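Local coordinates for cryptochrome DASH (Arabidopsis thaliana, PDB 2J4D), which repairs cyclobutane pyrimidine dimers in single-stranded DNA, binds DNA without sequence specificity, carries FAD and a folate light antenna, and may act as a blue-light photoreceptor, at residues V41-F46 with F134-V139; T67-Y72 with P219-D224; R394-S399 with R446-P451. One frame throughout, in Å; residues are numbered along the deposited sequence.

How the contacts relate
Contacts 1 and 2 lie in the alpha/beta part, their centres 9 Å apart, and share one parallel sheet. They are joined by probable backbone bonds between strands 41-46 and 67-74 and by Phe134 packing on Pro221. Contact 1 is the more buried: strand 41-46 meets the turn and first strand residues of 134-139 through backbone bonds, a threonine pair and aliphatic packing. Contact 2, partly exposed, lays a proline-rich loop against the start of strand 67-74 with one backbone bond. Contact 3, about 48 Å from contact 1 between centres, lies in the helical FAD-binding part, partly buried (Ser399 and Phe448 buried, Arg446 exposed); a serine, a water and an aromatic ring replace sheet bonding.

Contact 1: V41-F46 with F134-V139; sequences VTILWF and FGARTV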
loop_
_atom_site.group_PDB
_atom_site.type_symbol
_atom_site.label_atom_id
_atom_site.label_comp_id
_atom_site.label_asym_id
_atom_site.label_seq_id
_atom_site.Cartn_x
_atom_site.Cartn_y
_atom_site.Cartn_z
ATOM N N VAL A 41 -16.638 -1.363 -27.656
ATOM C CA VAL A 41 -15.512 -0.821 -26.916
ATOM C C VAL A 41 -15.775 -0.587 -25.432
ATOM O O VAL A 41 -16.871 -0.191 -25.033
ATOM C CB VAL A 41 -15.062 0.520 -27.533
ATOM C CG1 VAL A 41 -13.937 1.133 -26.704
ATOM C CG2 VAL A 41 -14.611 0.303 -28.968
ATOM N N THR A 42 -14.753 -0.841 -24.620
ATOM C CA THR A 42 -14.841 -0.598 -23.188
ATOM C C THR A 42 -13.546 0.087 -22.764
ATOM O O THR A 42 -12.492 -0.104 -23.376
ATOM C CB THR A 42 -14.997 -1.898 -22.361
ATOM O OG1 THR A 42 -15.222 -1.560 -20.984
ATOM C CG2 THR A 42 -13.736 -2.750 -22.444
ATOM N N ILE A 43 -13.635 0.904 -21.728
ATOM C CA ILE A 43 -12.467 1.586 -21.207
ATOM C C ILE A 43 -12.189 0.975 -19.840
ATOM O O ILE A 43 -13.114 0.792 -19.050
ATOM C CB ILE A 43 -12.737 3.101 -21.037
ATOM C CG1 ILE A 43 -12.810 3.767 -22.415
ATOM C CG2 ILE A 43 -11.649 3.736 -20.144
ATOM C CD1 ILE A 43 -13.338 5.202 -22.400
ATOM N N LEU A 44 -10.931 0.629 -19.582
ATOM C CA LEU A 44 -10.536 0.085 -18.286
ATOM C C LEU A 44 -9.747 1.190 -17.584
ATOM O O LEU A 44 -8.653 1.566 -18.015
ATOM C CB LEU A 44 -9.650 -1.158 -18.446
ATOM C CG LEU A 44 -9.121 -1.781 -17.143
ATOM C CD1 LEU A 44 -10.272 -2.146 -16.210
ATOM C CD2 LEU A 44 -8.298 -3.028 -17.489
ATOM N N TRP A 45 -10.317 1.709 -16.506
ATOM C CA TRP A 45 -9.698 2.793 -15.747
ATOM C C TRP A 45 -8.930 2.263 -14.533
ATOM O O TRP A 45 -9.523 1.756 -13.576
ATOM C CB TRP A 45 -10.790 3.793 -15.340
ATOM C CG TRP A 45 -10.380 4.858 -14.359
ATOM C CD1 TRP A 45 -9.171 5.479 -14.266
ATOM C CD2 TRP A 45 -11.207 5.433 -13.341
ATOM N NE1 TRP A 45 -9.190 6.407 -13.245
ATOM C CE2 TRP A 45 -10.429 6.399 -12.663
ATOM C CE3 TRP A 45 -12.537 5.228 -12.938
ATOM C CZ2 TRP A 45 -10.935 7.160 -11.599
ATOM C CZ3 TRP A 45 -13.041 5.984 -11.883
ATOM C CH2 TRP A 45 -12.239 6.939 -11.225
ATOM N N PHE A 46 -7.605 2.384 -14.604
ATOM C CA PHE A 46 -6.698 1.938 -13.549
ATOM C C PHE A 46 -6.492 3.007 -12.480
ATOM O O PHE A 46 -6.414 4.198 -12.781
ATOM C CB PHE A 46 -5.315 1.605 -14.138
ATOM C CG PHE A 46 -5.223 0.247 -14.799
ATOM C CD1 PHE A 46 -4.890 -0.883 -14.053
ATOM C CD2 PHE A 46 -5.398 0.112 -16.174
ATOM C CE1 PHE A 46 -4.724 -2.128 -14.662
ATOM C CE2 PHE A 46 -5.235 -1.130 -16.802
ATOM C CZ PHE A 46 -4.896 -2.255 -16.044
ATOM N N PHE A 134 -14.257 7.273 -28.430
ATOM C CA PHE A 134 -14.205 5.886 -28.875
ATOM C C PHE A 134 -15.521 5.126 -28.791
ATOM O O PHE A 134 -15.571 3.935 -29.092
ATOM C CB PHE A 134 -13.114 5.154 -28.093
ATOM C CG PHE A 134 -11.728 5.663 -28.381
ATOM C CD1 PHE A 134 -11.037 5.233 -29.506
ATOM C CD2 PHE A 134 -11.135 6.605 -27.557
ATOM C CE1 PHE A 134 -9.771 5.738 -29.805
ATOM C CE2 PHE A 134 -9.874 7.117 -27.847
ATOM C CZ PHE A 134 -9.191 6.681 -28.974
ATOM N N GLY A 135 -16.585 5.814 -28.392
ATOM C CA GLY A 135 -17.883 5.167 -28.288
ATOM C C GLY A 135 -17.919 3.996 -27.322
ATOM O O GLY A 135 -18.583 2.990 -27.576
ATOM N N ALA A 136 -17.204 4.121 -26.207
ATOM C CA ALA A 136 -17.166 3.069 -25.197
ATOM C C ALA A 136 -18.536 2.903 -24.549
ATOM O O ALA A 136 -19.202 3.877 -24.240
ATOM C CB ALA A 136 -16.131 3.414 -24.136
ATOM N N ARG A 137 -18.965 1.667 -24.339
ATOM C CA ARG A 137 -20.261 1.438 -23.712
ATOM C C ARG A 137 -20.123 1.510 -22.197
ATOM O O ARG A 137 -21.073 1.830 -21.484
ATOM C CB ARG A 137 -20.791 0.052 -24.075
ATOM C CG ARG A 137 -20.819 -0.250 -25.559
ATOM C CD ARG A 137 -21.470 -1.603 -25.812
ATOM N NE ARG A 137 -21.525 -1.921 -27.235
ATOM C CZ ARG A 137 -22.056 -3.034 -27.730
ATOM N NH1 ARG A 137 -22.582 -3.942 -26.916
ATOM N NH2 ARG A 137 -22.058 -3.243 -29.039
ATOM N N THR A 138 -18.924 1.219 -21.712
ATOM C CA THR A 138 -18.687 1.192 -20.279
ATOM C C THR A 138 -17.274 1.611 -19.897
ATOM O O THR A 138 -16.364 1.625 -20.725
ATOM C CB THR A 138 -18.857 -0.233 -19.752
ATOM O OG1 THR A 138 -17.995 -1.099 -20.503
ATOM C CG2 THR A 138 -20.279 -0.719 -19.914
ATOM N N VAL A 139 -17.118 1.972 -18.628
ATOM C CA VAL A 139 -15.815 2.294 -18.063
ATOM C C VAL A 139 -15.792 1.417 -16.811
ATOM O O VAL A 139 -16.654 1.555 -15.938
ATOM C CB VAL A 139 -15.678 3.766 -17.634
ATOM C CG1 VAL A 139 -14.330 3.967 -16.926
ATOM C CG2 VAL A 139 -15.774 4.684 -18.848
HETATM O O HOH W 1 -18.818 0.254 -28.550
#
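Ile43 meets 134-139 with nearly its whole side chain. Its CB lies 4.1 Å from Val139 CG2, and the two side chains run side by side in the same direction. CG2 faces Val139 CG1, while on the other branch CG1 is 3.8 Å and CD1 3.7 Å from Ala136 CB. The first torsion sets CG1 anti to the carbonyl carbon (chi1 -72°), and the extended second torsion (169°) carries CD1 on along Ala136. Leu130 and Ala131 of helix 123-134 cover the same side chain. Ile43 and Val139 pair as parallel strands, with Ile43 N donating to Thr138 O at 3.0 Å and an N-H...O angle of 168°; just before the strand, Arg137 N donates to Val41 O at 2.9 Å. On the sheet face away from Ile43, Thr42 OG1 and Thr138 OG1 are hydrogen-bonded at 2.9 Å, their side chains crossing obliquely. Between the start of strand 41-46 and the turn at Gly135, a water accepts from Val41 N and donates to Gly135 O. Gly135, with positive phi, closes helix 123-134 in a Schellman motif. Helix, short connection and strand 138-142 beside 41-46 are the pattern of the Rossmann-like alpha/beta domain of photolyases and cryptochromes.

Contact 2: T67-Y72 with P219-D224; sequences TILPVY and PTPSVD
The start of strand 67-74, in the parallel sheet of the photolyase alpha/beta domain, is where the irregular loop 219-224 lies against Thr67, Ile68 and Leu69. One backbone bond joins them: Ile68 N donates to Pro219 O at 3.2 Å, in the carbonyl plane and with an N-H...O angle of 162°. Ile68 O has no conventional partner in the model; Thr220 CA approaches it at 3.2 Å in a CA-H...O contact. Thr67 does most of the side-chain touching. The first torsion puts OG1 beside the backbone N (chi1 -52°) and leaves CG2 anti to that N, 3.3 Å from Pro219 O and 3.6 Å from Pro221 CD. The Pro221 ring fits between this methyl and Leu69, whose CB is 3.9 Å from the same CD. Leu69 CD1 meets Val223 CG2 at 4.2 Å, the side chains crossing at about a right angle. Thr220 OG1 donates to Pro221 O at 3.0 Å, turning the hydroxyl back onto its own segment. Phe134 of helix 123-134 touches Leu69, Pro221 and Val223, so strand, helix end and loop share one apolar cluster. A connecting loop thus runs along one backbone edge of a Rossmann-like parallel sheet, just before strand 117-120 pairs there.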
loop_
_atom_site.group_PDB
_atom_site.type_symbol
_atom_site.label_atom_id
_atom_site.label_comp_id
_atom_site.label_asym_id
_atom_site.label_seq_id
_atom_site.Cartn_x
_atom_site.Cartn_y
_atom_site.Cartn_z
ATOM N N THR A 67 -13.211 -4.921 -27.705
ATOM C CA THR A 67 -12.045 -4.037 -27.758
ATOM C C THR A 67 -11.877 -3.306 -26.424
ATOM O O THR A 67 -12.848 -2.812 -25.857
ATOM C CB THR A 67 -12.217 -2.995 -28.879
ATOM O OG1 THR A 67 -12.529 -3.670 -30.101
ATOM C CG2 THR A 67 -10.939 -2.202 -29.078
ATOM N N ILE A 68 -10.647 -3.226 -25.925
ATOM C CA ILE A 68 -10.402 -2.559 -24.641
ATOM C C ILE A 68 -9.430 -1.403 -24.741
ATOM O O ILE A 68 -8.414 -1.504 -25.418
ATOM C CB ILE A 68 -9.791 -3.524 -23.594
ATOM C CG1 ILE A 68 -10.687 -4.744 -23.403
ATOM C CG2 ILE A 68 -9.579 -2.779 -22.268
ATOM C CD1 ILE A 68 -10.017 -5.862 -22.605
ATOM N N LEU A 69 -9.736 -0.310 -24.048
ATOM C CA LEU A 69 -8.840 0.841 -24.015
ATOM C C LEU A 69 -8.422 1.065 -22.557
ATOM O O LEU A 69 -9.155 1.681 -21.790
ATOM C CB LEU A 69 -9.532 2.105 -24.544
ATOM C CG LEU A 69 -8.712 3.389 -24.387
ATOM C CD1 LEU A 69 -7.339 3.204 -25.010
ATOM C CD2 LEU A 69 -9.439 4.555 -25.051
ATOM N N PRO A 70 -7.255 0.538 -22.153
ATOM C CA PRO A 70 -6.754 0.695 -20.777
ATOM C C PRO A 70 -6.236 2.117 -20.573
ATOM O O PRO A 70 -5.481 2.636 -21.397
ATOM C CB PRO A 70 -5.623 -0.334 -20.689
ATOM C CG PRO A 70 -5.958 -1.333 -21.780
ATOM C CD PRO A 70 -6.445 -0.443 -22.894
ATOM N N VAL A 71 -6.626 2.741 -19.470
ATOM C CA VAL A 71 -6.217 4.112 -19.208
ATOM C C VAL A 71 -5.790 4.369 -17.770
ATOM O O VAL A 71 -6.358 3.803 -16.840
ATOM C CB VAL A 71 -7.380 5.093 -19.481
ATOM C CG1 VAL A 71 -6.898 6.530 -19.328
ATOM C CG2 VAL A 71 -7.960 4.852 -20.867
ATOM N N TYR A 72 -4.779 5.216 -17.603
ATOM C CA TYR A 72 -4.358 5.632 -16.273
ATOM C C TYR A 72 -4.284 7.146 -16.353
ATOM O O TYR A 72 -3.680 7.696 -17.282
ATOM C CB TYR A 72 -2.984 5.105 -15.866
ATOM C CG TYR A 72 -2.587 5.620 -14.491
ATOM C CD1 TYR A 72 -3.082 5.025 -13.327
ATOM C CD2 TYR A 72 -1.781 6.751 -14.355
ATOM C CE1 TYR A 72 -2.787 5.550 -12.063
ATOM C CE2 TYR A 72 -1.477 7.284 -13.099
ATOM C CZ TYR A 72 -1.984 6.682 -11.962
ATOM O OH TYR A 72 -1.701 7.226 -10.730
ATOM N N PRO A 219 -7.855 -6.722 -29.198
ATOM C CA PRO A 219 -7.093 -5.526 -29.555
ATOM C C PRO A 219 -7.595 -4.289 -28.817
ATOM O O PRO A 219 -8.589 -4.343 -28.092
ATOM C CB PRO A 219 -7.353 -5.412 -31.050
ATOM C CG PRO A 219 -8.819 -5.744 -31.109
ATOM C CD PRO A 219 -8.965 -6.928 -30.149
ATOM N N THR A 220 -6.898 -3.179 -29.021
ATOM C CA THR A 220 -7.278 -1.902 -28.433
ATOM C C THR A 220 -7.795 -1.079 -29.605
ATOM O O THR A 220 -7.679 -1.493 -30.759
ATOM C CB THR A 220 -6.070 -1.148 -27.881
ATOM O OG1 THR A 220 -5.212 -0.787 -28.973
ATOM C CG2 THR A 220 -5.294 -2.011 -26.891
ATOM N N PRO A 221 -8.388 0.093 -29.329
ATOM C CA PRO A 221 -8.868 0.893 -30.458
ATOM C C PRO A 221 -7.613 1.469 -31.096
ATOM O O PRO A 221 -6.521 1.349 -30.535
ATOM C CB PRO A 221 -9.704 1.984 -29.790
ATOM C CG PRO A 221 -10.140 1.351 -28.499
ATOM C CD PRO A 221 -8.893 0.627 -28.053
ATOM N N SER A 222 -7.752 2.084 -32.263
ATOM C CA SER A 222 -6.602 2.688 -32.909
ATOM C C SER A 222 -6.319 3.984 -32.151
ATOM O O SER A 222 -7.171 4.866 -32.067
ATOM C CB SER A 222 -6.904 2.994 -34.377
ATOM O OG SER A 222 -5.764 3.559 -35.002
ATOM N N VAL A 223 -5.123 4.091 -31.590
ATOM C CA VAL A 223 -4.745 5.266 -30.822
ATOM C C VAL A 223 -3.506 5.903 -31.419
ATOM O O VAL A 223 -2.509 5.230 -31.654
ATOM C CB VAL A 223 -4.468 4.884 -29.352
ATOM C CG1 VAL A 223 -3.829 6.051 -28.609
ATOM C CG2 VAL A 223 -5.770 4.470 -28.682
ATOM N N ASP A 224 -3.571 7.207 -31.652
ATOM C CA ASP A 224 -2.446 7.924 -32.238
ATOM C C ASP A 224 -1.326 8.221 -31.246
ATOM O O ASP A 224 -0.150 8.191 -31.609
ATOM C CB ASP A 224 -2.935 9.226 -32.886
ATOM C CG ASP A 224 -4.003 8.983 -33.949
ATOM O OD1 ASP A 224 -3.839 8.047 -34.764
ATOM O OD2 ASP A 224 -5.002 9.733 -33.977
#

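Contact 3: R394-S399 with R446-P451; sequences RQIVCS and RYFSIP. With FAD (flavin-adenine dinucleotide), chain C.
Ser399 OG links helix 391-404 to the chain that leads into helix 450-457. It accepts from Phe448 N at 3.1 Å, with an almost straight N-H...O angle of 176°, and donates to a water at 2.8 Å that donates to Phe448 O. One hydroxyl thus serves both backbone polar groups of Phe448, one directly and one through water. The Phe448 ring then packs along the helix. Its CD1 lies 3.7 Å from Ser399 CB, its CD2 is 4.2 Å from Ile396 CG1, and its CZ is 3.5 Å from Gln395 OE1, with the amide and ring planes 71° apart. Arg446 NE lies over one face of this ring and Gln395 O over the opposite face, both offset toward the rim. Tyr447 OH is hydrogen-bonded to Asp404, at the end of helix 391-404. Toward the cofactor, Gln395 CG is 3.7 Å from the FAD methyl C8M, and Arg394 NH1 closely approaches the isoalloxazine, 3.2 Å from FAD C4X, with FAD N5 at the guanidinium edge, in plane, and FAD C3' over one face; Arg394 NH2 makes a salt bridge with Asp422. A helix with flavin and loop on different sides belongs to the all-helical FAD-binding domain of photolyases.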
loop_
_atom_site.group_PDB
_atom_site.type_symbol
_atom_site.label_atom_id
_atom_site.label_comp_id
_atom_site.label_asym_id
_atom_site.label_seq_id
_atom_site.Cartn_x
_atom_site.Cartn_y
_atom_site.Cartn_z
ATOM N N ARG A 394 6.741 1.692 13.306
ATOM C CA ARG A 394 5.579 2.554 13.129
ATOM C C ARG A 394 4.751 2.641 14.406
ATOM O O ARG A 394 4.253 3.708 14.758
ATOM C CB ARG A 394 4.693 2.038 11.986
ATOM C CG ARG A 394 5.396 1.959 10.651
ATOM C CD ARG A 394 4.430 1.583 9.506
ATOM N NE ARG A 394 5.154 0.962 8.399
ATOM C CZ ARG A 394 4.722 0.900 7.145
ATOM N NH1 ARG A 394 3.551 1.434 6.813
ATOM N NH2 ARG A 394 5.458 0.283 6.222
ATOM N N GLN A 395 4.579 1.515 15.093
ATOM C CA GLN A 395 3.812 1.533 16.330
ATOM C C GLN A 395 4.530 2.392 17.379
ATOM O O GLN A 395 3.904 3.163 18.108
ATOM C CB GLN A 395 3.636 0.113 16.873
ATOM C CG GLN A 395 2.887 -0.832 15.944
ATOM C CD GLN A 395 2.625 -2.168 16.600
ATOM O OE1 GLN A 395 1.786 -2.277 17.490
ATOM N NE2 GLN A 395 3.357 -3.190 16.178
ATOM N N ILE A 396 5.847 2.245 17.452
ATOM C CA ILE A 396 6.645 2.997 18.414
ATOM C C ILE A 396 6.642 4.504 18.148
ATOM O O ILE A 396 6.325 5.293 19.045
ATOM C CB ILE A 396 8.102 2.476 18.437
ATOM C CG1 ILE A 396 8.118 1.013 18.889
ATOM C CG2 ILE A 396 8.947 3.320 19.380
ATOM C CD1 ILE A 396 9.461 0.338 18.750
ATOM N N VAL A 397 6.971 4.918 16.922
ATOM C CA VAL A 397 7.003 6.350 16.624
ATOM C C VAL A 397 5.628 6.989 16.764
ATOM O O VAL A 397 5.519 8.177 17.073
ATOM C CB VAL A 397 7.591 6.662 15.214
ATOM C CG1 VAL A 397 9.007 6.138 15.133
ATOM C CG2 VAL A 397 6.724 6.058 14.100
ATOM N N CYS A 398 4.579 6.200 16.542
ATOM C CA CYS A 398 3.213 6.706 16.682
ATOM C C CYS A 398 2.940 7.007 18.159
ATOM O O CYS A 398 2.431 8.079 18.518
ATOM C CB CYS A 398 2.205 5.665 16.174
ATOM S SG CYS A 398 0.500 5.977 16.713
ATOM N N SER A 399 3.273 6.053 19.017
ATOM C CA SER A 399 3.070 6.238 20.452
ATOM C C SER A 399 3.884 7.437 20.946
ATOM O O SER A 399 3.398 8.256 21.719
ATOM C CB SER A 399 3.500 4.976 21.213
ATOM O OG SER A 399 3.295 5.130 22.609
ATOM N N ARG A 446 -2.468 1.560 23.973
ATOM C CA ARG A 446 -1.268 1.325 24.755
ATOM C C ARG A 446 -0.122 2.298 24.581
ATOM O O ARG A 446 -0.014 2.998 23.575
ATOM C CB ARG A 446 -0.760 -0.095 24.511
ATOM C CG ARG A 446 -0.550 -0.434 23.065
ATOM C CD ARG A 446 0.116 -1.790 22.942
ATOM N NE ARG A 446 1.274 -1.869 23.829
ATOM C CZ ARG A 446 2.187 -2.833 23.794
ATOM N NH1 ARG A 446 2.089 -3.815 22.908
ATOM N NH2 ARG A 446 3.204 -2.812 24.649
ATOM N N TYR A 447 0.721 2.347 25.604
ATOM C CA TYR A 447 1.886 3.210 25.602
ATOM C C TYR A 447 3.110 2.330 25.366
ATOM O O TYR A 447 3.293 1.318 26.047
ATOM C CB TYR A 447 2.028 3.915 26.950
ATOM C CG TYR A 447 3.300 4.722 27.060
ATOM C CD1 TYR A 447 3.342 6.055 26.657
ATOM C CD2 TYR A 447 4.483 4.133 27.512
ATOM C CE1 TYR A 447 4.526 6.783 26.701
ATOM C CE2 TYR A 447 5.673 4.849 27.557
ATOM C CZ TYR A 447 5.689 6.173 27.151
ATOM O OH TYR A 447 6.865 6.890 27.205
ATOM N N PHE A 448 3.941 2.704 24.402
ATOM C CA PHE A 448 5.149 1.940 24.132
ATOM C C PHE A 448 6.334 2.581 24.855
ATOM O O PHE A 448 6.677 3.740 24.611
ATOM C CB PHE A 448 5.432 1.876 22.631
ATOM C CG PHE A 448 4.473 1.005 21.871
ATOM C CD1 PHE A 448 3.134 1.366 21.739
ATOM C CD2 PHE A 448 4.903 -0.181 21.290
ATOM C CE1 PHE A 448 2.241 0.554 21.037
ATOM C CE2 PHE A 448 4.016 -0.998 20.588
ATOM C CZ PHE A 448 2.685 -0.628 20.462
ATOM N N SER A 449 6.942 1.824 25.759
ATOM C CA SER A 449 8.096 2.300 26.508
ATOM C C SER A 449 9.311 2.228 25.596
ATOM O O SER A 449 9.711 1.146 25.181
ATOM C CB SER A 449 8.325 1.415 27.735
ATOM O OG SER A 449 9.577 1.702 28.336
ATOM N N ILE A 450 9.896 3.377 25.281
ATOM C CA ILE A 450 11.061 3.404 24.405
ATOM C C ILE A 450 12.202 2.527 24.909
ATOM O O ILE A 450 12.797 1.776 24.136
ATOM C CB ILE A 450 11.559 4.857 24.181
ATOM C CG1 ILE A 450 10.781 5.499 23.029
ATOM C CG2 ILE A 450 13.046 4.868 23.844
ATOM C CD1 ILE A 450 9.274 5.452 23.181
ATOM N N PRO A 451 12.524 2.600 26.210
ATOM C CA PRO A 451 13.616 1.765 26.719
ATOM C C PRO A 451 13.341 0.274 26.565
ATOM O O PRO A 451 14.210 -0.478 26.134
ATOM C CB PRO A 451 13.722 2.188 28.184
ATOM C CG PRO A 451 12.321 2.566 28.523
ATOM C CD PRO A 451 11.902 3.365 27.304
HETATM P PA FAD C . 4.249 -8.077 7.005
HETATM O O1A FAD C . 5.045 -8.898 6.071
HETATM O O2A FAD C . 4.422 -8.244 8.467
HETATM O O5B FAD C . 2.681 -8.260 6.696
HETATM C C5B FAD C . 2.236 -8.764 5.418
HETATM C C4B FAD C . 1.129 -7.840 4.898
HETATM O O4B FAD C . 0.072 -7.819 5.856
HETATM C C3B FAD C . 1.538 -6.384 4.711
HETATM O O3B FAD C . 2.242 -6.163 3.500
HETATM C C2B FAD C . 0.210 -5.698 4.807
HETATM O O2B FAD C . -0.500 -5.597 3.593
HETATM C C1B FAD C . -0.524 -6.512 5.887
HETATM N N9A FAD C . -0.417 -5.980 7.262
HETATM C C8A FAD C . 0.465 -6.365 8.252
HETATM N N7A FAD C . 0.290 -5.691 9.381
HETATM C C5A FAD C . -0.755 -4.833 9.119
HETATM C C6A FAD C . -1.402 -3.857 9.914
HETATM N N6A FAD C . -1.098 -3.594 11.177
HETATM N N1A FAD C . -2.434 -3.144 9.327
HETATM C C2A FAD C . -2.784 -3.383 8.020
HETATM N N3A FAD C . -2.206 -4.299 7.207
HETATM C C4A FAD C . -1.191 -4.988 7.797
HETATM N N1 FAD C . 0.312 -0.613 6.134
HETATM C C2 FAD C . 0.017 -0.264 4.833
HETATM O O2 FAD C . -0.129 -1.112 3.972
HETATM N N3 FAD C . -0.109 1.099 4.522
HETATM C C4 FAD C . 0.047 2.127 5.449
HETATM O O4 FAD C . -0.075 3.318 5.109
HETATM C C4X FAD C . 0.350 1.761 6.782
HETATM N N5 FAD C . 0.528 2.730 7.782
HETATM C C5X FAD C . 0.713 2.357 9.115
HETATM C C6 FAD C . 0.767 3.325 10.127
HETATM C C7 FAD C . 0.955 2.983 11.487
HETATM C C7M FAD C . 1.001 4.074 12.528
HETATM C C8 FAD C . 1.096 1.589 11.829
HETATM C C8M FAD C . 1.303 1.126 13.262
HETATM C C9 FAD C . 1.042 0.608 10.820
HETATM C C9A FAD C . 0.851 0.963 9.452
HETATM N N10 FAD C . 0.795 -0.010 8.409
HETATM C C10 FAD C . 0.477 0.374 7.088
HETATM C "C1'" FAD C . 0.673 -1.465 8.747
HETATM C "C2'" FAD C . 1.984 -2.274 8.825
HETATM O "O2'" FAD C . 2.908 -1.607 9.668
HETATM C "C3'" FAD C . 2.580 -2.432 7.428
HETATM O "O3'" FAD C . 1.628 -3.044 6.536
HETATM C "C4'" FAD C . 3.841 -3.311 7.365
HETATM O "O4'" FAD C . 4.888 -2.738 8.151
HETATM C "C5'" FAD C . 4.289 -3.431 5.914
HETATM O "O5'" FAD C . 5.446 -4.265 5.827
HETATM P P FAD C . 5.442 -5.808 5.501
HETATM O O1P FAD C . 4.833 -5.920 4.165
HETATM O O2P FAD C . 6.835 -6.324 5.598
HETATM O O3P FAD C . 4.649 -6.552 6.658
HETATM O O HOH W 2 5.750 6.112 23.432
#